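PDB 3C2Q: uncharacterized conserved protein, which catalyses the conversion of ornithine to proline with release of ammonia, using NAD(+) as its cofactor. Local coordinates for residues I297-V302 / S318-V323; G136-V141 / M276-S281; A46-D51 / L292-I297. All blocks are in the same frame, centred on the assembly; numbering follows the deposited sequence.

Interaction 1. Residues I297-V302 / S318-V323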
loop_
_atom_site.group_PDB
_atom_site.type_symbol
_atom_site.label_atom_id
_atom_site.label_comp_id
_atom_site.label_asym_id
_atom_site.label_seq_id
_atom_site.Cartn_x
_atom_site.Cartn_y
_atom_site.Cartn_z
ATOM N N ILE B 297 14.288 -22.166 -9.920
ATOM C CA ILE B 297 15.281 -21.283 -9.303
ATOM C C ILE B 297 14.619 -20.654 -8.069
ATOM O O ILE B 297 13.513 -20.122 -8.156
ATOM C CB ILE B 297 15.768 -20.199 -10.275
ATOM C CG1 ILE B 297 16.302 -20.835 -11.572
ATOM C CG2 ILE B 297 16.838 -19.266 -9.607
ATOM C CD1 ILE B 297 16.801 -19.807 -12.577
ATOM N N LYS B 298 15.277 -20.759 -6.924
ATOM C CA LYS B 298 14.765 -20.134 -5.703
ATOM C C LYS B 298 14.623 -18.595 -5.940
ATOM O O LYS B 298 15.550 -17.910 -6.357
ATOM C CB LYS B 298 15.701 -20.491 -4.532
ATOM C CG LYS B 298 15.390 -19.822 -3.202
ATOM C CD LYS B 298 14.534 -20.744 -2.284
ATOM C CE LYS B 298 13.631 -19.925 -1.387
ATOM N NZ LYS B 298 13.797 -20.343 0.047
ATOM N N THR B 299 13.436 -18.069 -5.692
ATOM C CA THR B 299 13.119 -16.694 -6.057
ATOM C C THR B 299 12.631 -15.991 -4.795
ATOM O O THR B 299 11.695 -16.463 -4.157
ATOM C CB THR B 299 11.991 -16.709 -7.083
ATOM O OG1 THR B 299 12.408 -17.522 -8.185
ATOM C CG2 THR B 299 11.685 -15.310 -7.596
ATOM N N VAL B 300 13.279 -14.890 -4.437
ATOM C CA VAL B 300 12.906 -14.112 -3.234
ATOM C C VAL B 300 12.646 -12.673 -3.677
ATOM O O VAL B 300 13.486 -12.054 -4.341
ATOM C CB VAL B 300 14.026 -14.129 -2.153
ATOM C CG1 VAL B 300 13.603 -13.284 -0.899
ATOM C CG2 VAL B 300 14.324 -15.551 -1.721
ATOM N N CYS B 301 11.463 -12.165 -3.365
ATOM C CA CYS B 301 11.115 -10.812 -3.784
ATOM C C CYS B 301 10.863 -9.956 -2.542
ATOM O O CYS B 301 9.934 -10.210 -1.756
ATOM C CB CYS B 301 9.872 -10.822 -4.681
ATOM S SG CYS B 301 9.398 -9.148 -5.262
ATOM N N VAL B 302 11.737 -8.988 -2.364
ATOM C CA VAL B 302 11.756 -8.095 -1.200
ATOM C C VAL B 302 11.279 -6.712 -1.625
ATOM O O VAL B 302 11.887 -6.078 -2.516
ATOM C CB VAL B 302 13.183 -7.935 -0.635
ATOM C CG1 VAL B 302 13.099 -7.185 0.720
ATOM C CG2 VAL B 302 13.852 -9.331 -0.374
ATOM N N SER B 318 4.888 -17.627 -9.610
ATOM C CA SER B 318 4.155 -18.072 -8.432
ATOM C C SER B 318 5.060 -18.779 -7.415
ATOM O O SER B 318 4.651 -18.964 -6.270
ATOM C CB SER B 318 3.006 -18.979 -8.863
ATOM O OG SER B 318 3.536 -20.108 -9.546
ATOM N N GLN B 319 6.282 -19.134 -7.808
ATOM C CA GLN B 319 7.269 -19.703 -6.870
ATOM C C GLN B 319 7.940 -18.661 -5.933
ATOM O O GLN B 319 8.697 -19.017 -5.024
ATOM C CB GLN B 319 8.342 -20.532 -7.625
ATOM C CG GLN B 319 9.502 -19.732 -8.320
ATOM C CD GLN B 319 9.104 -19.132 -9.707
ATOM O OE1 GLN B 319 7.939 -19.193 -10.146
ATOM N NE2 GLN B 319 10.069 -18.541 -10.370
ATOM N N ALA B 320 7.683 -17.377 -6.170
ATOM C CA ALA B 320 8.355 -16.320 -5.417
ATOM C C ALA B 320 8.015 -16.407 -3.934
ATOM O O ALA B 320 6.865 -16.656 -3.540
ATOM C CB ALA B 320 7.986 -14.949 -5.974
ATOM N N ILE B 321 9.025 -16.185 -3.110
ATOM C CA ILE B 321 8.814 -16.037 -1.660
ATOM C C ILE B 321 8.793 -14.528 -1.427
ATOM O O ILE B 321 9.780 -13.856 -1.688
ATOM C CB ILE B 321 9.997 -16.671 -0.902
ATOM C CG1 ILE B 321 10.147 -18.163 -1.280
ATOM C CG2 ILE B 321 9.880 -16.446 0.630
ATOM C CD1 ILE B 321 8.935 -18.996 -0.948
ATOM N N GLY B 322 7.689 -13.973 -0.955
ATOM C CA GLY B 322 7.664 -12.527 -0.814
ATOM C C GLY B 322 8.105 -12.160 0.584
ATOM O O GLY B 322 7.731 -12.827 1.558
ATOM N N VAL B 323 8.924 -11.120 0.693
ATOM C CA VAL B 323 9.319 -10.571 2.002
ATOM C C VAL B 323 8.906 -9.082 1.935
ATOM O O VAL B 323 9.579 -8.271 1.267
ATOM C CB VAL B 323 10.833 -10.694 2.267
ATOM C CG1 VAL B 323 11.176 -10.110 3.670
ATOM C CG2 VAL B 323 11.294 -12.192 2.207
HETATM O O HOH W 1 11.327 -19.953 -4.997
#
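Thr299 lies across Gln319 and Ala320, its CG2 4.1 Å from Ala320 CB while its hydroxyl meets the amide end of Gln319. With chi1 at -56°, OG1 sits beside its own backbone N and can reach back to donate to Ile297 O at 2.8 Å, arriving from above the carbonyl plane. The same oxygen accepts a weak, long bond of 3.4 Å from Gln319 NE2. A chi1 of 80° sets Gln319 CG between the backbone N and the carbonyl carbon, against Thr299 OG1; the bend at the second torsion then turns the amide toward that hydroxyl, and OE1 has a weak bond to Asn31. Where the pair begins, a water accepts from Thr299 N and donates to Gln319 O.

Beyond it a regular parallel ladder begins. Ile321 N bonds Thr299 O, Cys301 N bonds Ile321 O at 2.9 Å, and Val323 N bonds Cys301 O at 2.8 Å. On the face of Val300 and Val323 the branches Val300 CG1 and Val323 CG2 touch at 4.0 Å, and helix 112-133 packs there through Ile115 and Ile119. Lys298 CE runs past Ile321 CG1 at 3.9 Å before NZ forms a salt bridge with Glu122. The other face holds Cys301, met by Val309 and Leu312 of helix 306-314, the connection of this beta-alpha-beta unit in the Rossmann fold. Val302 also lies close to Val327, a probable NAD(+) ligand. The chemistry is thus divided: straight backbone bonds and apolar branches fix the strands, while water and a weak hydrogen bond from the glutamine amide join their less regular beginning.

Interaction 2. Residues G136-V141 / M276-S281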
loop_
_atom_site.group_PDB
_atom_site.type_symbol
_atom_site.label_atom_id
_atom_site.label_comp_id
_atom_site.label_asym_id
_atom_site.label_seq_id
_atom_site.Cartn_x
_atom_site.Cartn_y
_atom_site.Cartn_z
ATOM N N GLY B 136 25.984 -22.241 -10.934
ATOM C CA GLY B 136 24.856 -21.866 -10.048
ATOM C C GLY B 136 25.032 -20.463 -9.481
ATOM O O GLY B 136 25.205 -19.495 -10.214
ATOM N N GLY B 137 25.022 -20.336 -8.169
ATOM C CA GLY B 137 25.251 -19.033 -7.609
ATOM C C GLY B 137 23.988 -18.176 -7.561
ATOM O O GLY B 137 22.882 -18.662 -7.750
ATOM N N ILE B 138 24.176 -16.906 -7.250
ATOM C CA ILE B 138 23.064 -16.016 -6.890
ATOM C C ILE B 138 23.100 -14.807 -7.800
ATOM O O ILE B 138 24.163 -14.225 -8.015
ATOM C CB ILE B 138 23.186 -15.523 -5.412
ATOM C CG1 ILE B 138 23.142 -16.717 -4.448
ATOM C CG2 ILE B 138 22.072 -14.438 -5.094
ATOM C CD1 ILE B 138 23.356 -16.370 -2.942
ATOM N N ALA B 139 21.938 -14.419 -8.327
ATOM C CA ALA B 139 21.824 -13.126 -8.996
ATOM C C ALA B 139 20.955 -12.176 -8.153
ATOM O O ALA B 139 19.989 -12.612 -7.503
ATOM C CB ALA B 139 21.216 -13.280 -10.403
ATOM N N ILE B 140 21.308 -10.896 -8.192
ATOM C CA ILE B 140 20.521 -9.825 -7.548
ATOM C C ILE B 140 19.867 -9.011 -8.619
ATOM O O ILE B 140 20.505 -8.623 -9.628
ATOM C CB ILE B 140 21.417 -8.858 -6.696
ATOM C CG1 ILE B 140 22.128 -9.599 -5.557
ATOM C CG2 ILE B 140 20.621 -7.628 -6.181
ATOM C CD1 ILE B 140 21.218 -10.343 -4.552
ATOM N N VAL B 141 18.595 -8.720 -8.399
ATOM C CA VAL B 141 17.874 -7.813 -9.259
ATOM C C VAL B 141 17.544 -6.629 -8.351
ATOM O O VAL B 141 16.966 -6.827 -7.278
ATOM C CB VAL B 141 16.577 -8.511 -9.797
ATOM C CG1 VAL B 141 15.766 -7.591 -10.640
ATOM C CG2 VAL B 141 16.933 -9.771 -10.615
HETATM N N MSE B 276 19.663 -19.152 -7.248
HETATM C CA MSE B 276 18.768 -18.247 -6.504
HETATM C C MSE B 276 18.781 -16.856 -7.111
HETATM O O MSE B 276 19.827 -16.369 -7.557
HETATM C CB MSE B 276 19.184 -18.158 -5.033
HETATM C CG MSE B 276 18.317 -17.207 -4.160
HETATM SE SE MSE B 276 19.001 -17.296 -2.288
HETATM C CE MSE B 276 17.353 -17.414 -1.272
ATOM N N VAL B 277 17.618 -16.205 -7.108
ATOM C CA VAL B 277 17.531 -14.826 -7.568
ATOM C C VAL B 277 16.849 -14.036 -6.457
ATOM O O VAL B 277 15.797 -14.445 -5.974
ATOM C CB VAL B 277 16.732 -14.682 -8.853
ATOM C CG1 VAL B 277 16.559 -13.156 -9.191
ATOM C CG2 VAL B 277 17.439 -15.431 -10.016
ATOM N N ILE B 278 17.499 -12.981 -5.988
ATOM C CA ILE B 278 16.922 -12.127 -4.955
ATOM C C ILE B 278 16.590 -10.773 -5.581
ATOM O O ILE B 278 17.471 -10.099 -6.121
ATOM C CB ILE B 278 17.864 -11.905 -3.760
ATOM C CG1 ILE B 278 18.252 -13.244 -3.133
ATOM C CG2 ILE B 278 17.155 -10.995 -2.712
ATOM C CD1 ILE B 278 19.265 -13.170 -1.995
HETATM N N MSE B 279 15.317 -10.394 -5.523
HETATM C CA MSE B 279 14.840 -9.176 -6.173
HETATM C C MSE B 279 14.626 -8.151 -5.081
HETATM O O MSE B 279 13.930 -8.458 -4.107
HETATM C CB MSE B 279 13.504 -9.438 -6.869
HETATM C CG MSE B 279 13.614 -10.475 -7.976
HETATM SE SE MSE B 279 11.845 -11.306 -8.219
HETATM C CE MSE B 279 12.409 -12.358 -9.814
ATOM N N LEU B 280 15.232 -6.958 -5.224
ATOM C CA LEU B 280 15.254 -5.966 -4.135
ATOM C C LEU B 280 14.648 -4.634 -4.591
ATOM O O LEU B 280 15.274 -3.889 -5.347
ATOM C CB LEU B 280 16.694 -5.712 -3.651
ATOM C CG LEU B 280 17.523 -6.911 -3.152
ATOM C CD1 LEU B 280 19.023 -6.603 -3.006
ATOM C CD2 LEU B 280 16.912 -7.325 -1.814
ATOM N N SER B 281 13.420 -4.354 -4.145
ATOM C CA SER B 281 12.801 -3.044 -4.374
ATOM C C SER B 281 12.774 -2.572 -5.841
ATOM O O SER B 281 13.254 -1.469 -6.173
ATOM C CB SER B 281 13.524 -1.988 -3.511
ATOM O OG SER B 281 12.668 -0.888 -3.343
#
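Ile140 straddles two neighbours across the strand pair: its CD1 rests on Ile278 CB at 3.8 Å, and its CG2 meets Leu280 CD1 at 3.7 Å. The second torsion of Ile140, -58°, swings CD1 across toward Ile278 instead of letting the chain run on straight; the two isoleucines lie side by side and point the same way. Further back on this face, Ile138 CG2 approaches Ile278 CD1 at 4.4 Å, and the selenomethionine Met276 brings its CB near Ile138 CG1 before its end leads off. Met123 of helix 112-133 packs on Ile138 and Ile278, and Ile126 on Ile138 and Met276.

The opposite face has its own relief. Val141 fits between two residues, with CG2 on Val277 CG1 at 3.7 Å and CB against Met279 CG at 4.0 Å. Ala139 is the low point, its single methyl 4.4 Å from Val277 CG2. Val141 in turn meets His285 and Thr289 of helix 283-292; His285 is a probable NAD(+) ligand.

Between the faces runs a parallel ladder of five hydrogen bonds, from Met276 N to Gly137 O at 3.3 Å through to Leu280 N on Val141 O at 2.7 Å. Gly137, at phi 83° and psi -170°, adopts angles at which a side chain would jam against the preceding carbonyl. The strands are third and fourth of six in the parallel Rossmann sheet, which the chain builds outward from here to one edge, then the other. Since every touching residue is buried and apolar, backbone bonds satisfy the polar groups at the joint while branched side chains determine its fit.

Interaction 3. Residues A46-D51 / L292-I297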
loop_
_atom_site.group_PDB
_atom_site.type_symbol
_atom_site.label_atom_id
_atom_site.label_comp_id
_atom_site.label_asym_id
_atom_site.label_seq_id
_atom_site.Cartn_x
_atom_site.Cartn_y
_atom_site.Cartn_z
ATOM N N ALA B 46 15.029 -27.207 -23.733
ATOM C CA ALA B 46 16.023 -26.324 -23.162
ATOM C C ALA B 46 15.398 -24.984 -22.722
ATOM O O ALA B 46 14.543 -24.424 -23.410
ATOM C CB ALA B 46 17.159 -26.076 -24.158
ATOM N N ASN B 47 15.868 -24.493 -21.576
ATOM C CA ASN B 47 15.682 -23.090 -21.144
ATOM C C ASN B 47 14.218 -22.735 -20.815
ATOM O O ASN B 47 13.669 -21.801 -21.402
ATOM C CB ASN B 47 16.230 -22.110 -22.209
ATOM C CG ASN B 47 17.684 -22.384 -22.589
ATOM O OD1 ASN B 47 18.532 -22.657 -21.735
ATOM N ND2 ASN B 47 17.979 -22.283 -23.884
ATOM N N PRO B 48 13.599 -23.462 -19.873
ATOM C CA PRO B 48 12.196 -23.236 -19.569
ATOM C C PRO B 48 11.951 -21.747 -19.224
ATOM O O PRO B 48 12.785 -21.150 -18.558
ATOM C CB PRO B 48 11.923 -24.150 -18.375
ATOM C CG PRO B 48 13.218 -24.677 -17.920
ATOM C CD PRO B 48 14.187 -24.539 -19.050
ATOM N N LYS B 49 10.847 -21.181 -19.724
ATOM C CA LYS B 49 10.538 -19.739 -19.633
ATOM C C LYS B 49 9.108 -19.615 -20.125
ATOM O O LYS B 49 8.757 -20.249 -21.119
ATOM C CB LYS B 49 11.487 -18.934 -20.532
ATOM C CG LYS B 49 11.279 -17.390 -20.562
ATOM C CD LYS B 49 10.761 -16.901 -21.920
ATOM C CE LYS B 49 10.459 -15.404 -21.961
ATOM N NZ LYS B 49 9.231 -15.040 -21.173
HETATM N N MSE B 50 8.282 -18.803 -19.446
HETATM C CA MSE B 50 6.843 -18.726 -19.723
HETATM C C MSE B 50 6.526 -17.913 -20.970
HETATM O O MSE B 50 7.356 -17.107 -21.423
HETATM C CB MSE B 50 6.129 -18.074 -18.515
HETATM C CG MSE B 50 6.406 -16.586 -18.405
HETATM SE SE MSE B 50 5.336 -15.814 -16.910
HETATM C CE MSE B 50 6.347 -16.585 -15.419
ATOM N N ASP B 51 5.301 -18.053 -21.485
ATOM C CA ASP B 51 4.804 -17.149 -22.533
ATOM C C ASP B 51 5.706 -17.174 -23.774
ATOM O O ASP B 51 5.921 -16.154 -24.450
ATOM C CB ASP B 51 4.666 -15.700 -21.980
ATOM C CG ASP B 51 3.624 -15.585 -20.886
ATOM O OD1 ASP B 51 2.752 -16.486 -20.733
ATOM O OD2 ASP B 51 3.651 -14.553 -20.169
ATOM N N LEU B 292 11.471 -14.286 -17.220
ATOM C CA LEU B 292 12.569 -14.967 -17.907
ATOM C C LEU B 292 13.047 -16.217 -17.203
ATOM O O LEU B 292 13.898 -16.935 -17.733
ATOM C CB LEU B 292 13.778 -14.028 -18.030
ATOM C CG LEU B 292 13.507 -12.734 -18.767
ATOM C CD1 LEU B 292 14.736 -11.831 -18.713
ATOM C CD2 LEU B 292 13.068 -13.044 -20.227
HETATM N N MSE B 293 12.511 -16.482 -16.018
HETATM C CA MSE B 293 13.044 -17.534 -15.143
HETATM C C MSE B 293 12.218 -18.801 -15.094
HETATM O O MSE B 293 10.998 -18.737 -15.019
HETATM C CB MSE B 293 13.101 -16.996 -13.701
HETATM C CG MSE B 293 14.235 -16.015 -13.455
HETATM SE SE MSE B 293 13.917 -15.268 -11.620
HETATM C CE MSE B 293 14.047 -16.937 -10.631
ATOM N N PRO B 294 12.877 -19.968 -15.058
ATOM C CA PRO B 294 12.142 -21.196 -14.773
ATOM C C PRO B 294 11.774 -21.283 -13.282
ATOM O O PRO B 294 12.430 -20.642 -12.445
ATOM C CB PRO B 294 13.153 -22.297 -15.142
ATOM C CG PRO B 294 14.449 -21.706 -14.950
ATOM C CD PRO B 294 14.309 -20.232 -15.296
ATOM N N SER B 295 10.744 -22.055 -12.969
ATOM C CA SER B 295 10.220 -22.142 -11.600
ATOM C C SER B 295 11.144 -22.826 -10.584
ATOM O O SER B 295 10.927 -22.690 -9.364
ATOM C CB SER B 295 8.877 -22.874 -11.608
ATOM O OG SER B 295 9.052 -24.189 -12.140
ATOM N N TYR B 296 12.160 -23.560 -11.063
ATOM C CA TYR B 296 13.030 -24.273 -10.125
ATOM C C TYR B 296 14.109 -23.400 -9.463
ATOM O O TYR B 296 14.773 -23.846 -8.546
ATOM C CB TYR B 296 13.661 -25.542 -10.755
ATOM C CG TYR B 296 14.377 -25.327 -12.062
ATOM C CD1 TYR B 296 15.603 -24.639 -12.118
ATOM C CD2 TYR B 296 13.840 -25.826 -13.248
ATOM C CE1 TYR B 296 16.256 -24.449 -13.320
ATOM C CE2 TYR B 296 14.498 -25.640 -14.461
ATOM C CZ TYR B 296 15.693 -24.966 -14.491
ATOM O OH TYR B 296 16.342 -24.788 -15.698
ATOM N N ILE B 297 14.288 -22.166 -9.920
ATOM C CA ILE B 297 15.281 -21.283 -9.303
ATOM C C ILE B 297 14.619 -20.654 -8.069
ATOM O O ILE B 297 13.513 -20.122 -8.156
ATOM C CB ILE B 297 15.768 -20.199 -10.275
ATOM C CG1 ILE B 297 16.302 -20.835 -11.572
ATOM C CG2 ILE B 297 16.838 -19.266 -9.607
ATOM C CD1 ILE B 297 16.801 -19.807 -12.577
HETATM O O HOH W 2 14.999 -18.718 -19.589
HETATM O O HOH W 3 9.428 -17.748 -16.977
#
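Leu292 and Lys49 lie side by side and point the same way, Lys49 CG 3.8 Å from Leu292 CA and its CE 3.9 Å from Leu292 CD2. The lysine starts with CG anti to the backbone N, chi1 179°, and then bends at its second and fourth torsions, which carries NZ past the leucine to Met50 O, 2.8 Å away, and to Asn291 O. Two carbonyl groups from separate parts of the fold are therefore held by one ammonium. Were Lys49 an alanine, Met50 O and Asn291 O would probably lose their shared donor, and Leu292 the aliphatic chain along its side. Leu292 O is also served by a water at 2.8 Å, which makes a weak bond to Pro48 O.

At Met293, a selenomethionine, the side chain turns away toward Val277 and Met279, and it is the backbone that faces the other loop: a second water lies between Met293 O and Met50 N, accepting from the latter at 2.9 Å. Pro294 comes next and packs directly, its CB 3.7 Å from Pro48 CG and close to Pro48 O as well. It begins a type I turn that ends at Ile297. Within that turn Tyr296, its CG between backbone N and carbonyl carbon (chi1 53°), lays its ring over Pro294, whose CG sits off-centre on one face, while Pro48 CG approaches CE2 obliquely at 3.8 Å.

The loop 46-51 belongs to the first region of the ArgZ-like C-terminal part, and the loop 292-297 to its Rossmann region; Met50 also packs on Phe99 of the third subunit. No direct hydrogen bond joins the segments, so this contact between loops rests on proline, tyrosine and aliphatic packing, supplemented by waters, one only weakly bonded to Pro48 O, and by the Lys49 ammonium.

From the N terminus, 46-51 leaves the mixed sheet and meets its partner only after some 240 residues, so interaction 3 closes the widest loop and ties the first region to the Rossmann region. Within that loop, interaction 2 opens at 136-141 and closes at 276-281, within the parallel sheet. Interaction 1 follows in series: it shares Ile297 with the end of interaction 3, and a short helical crossover brings the chain back to 318-323. Strands 276-280 and 298-303 are neighbours, so interactions 1 and 2 continue one sheet, and Ile297, common to interactions 1 and 3, packs against Val277 of interaction 2.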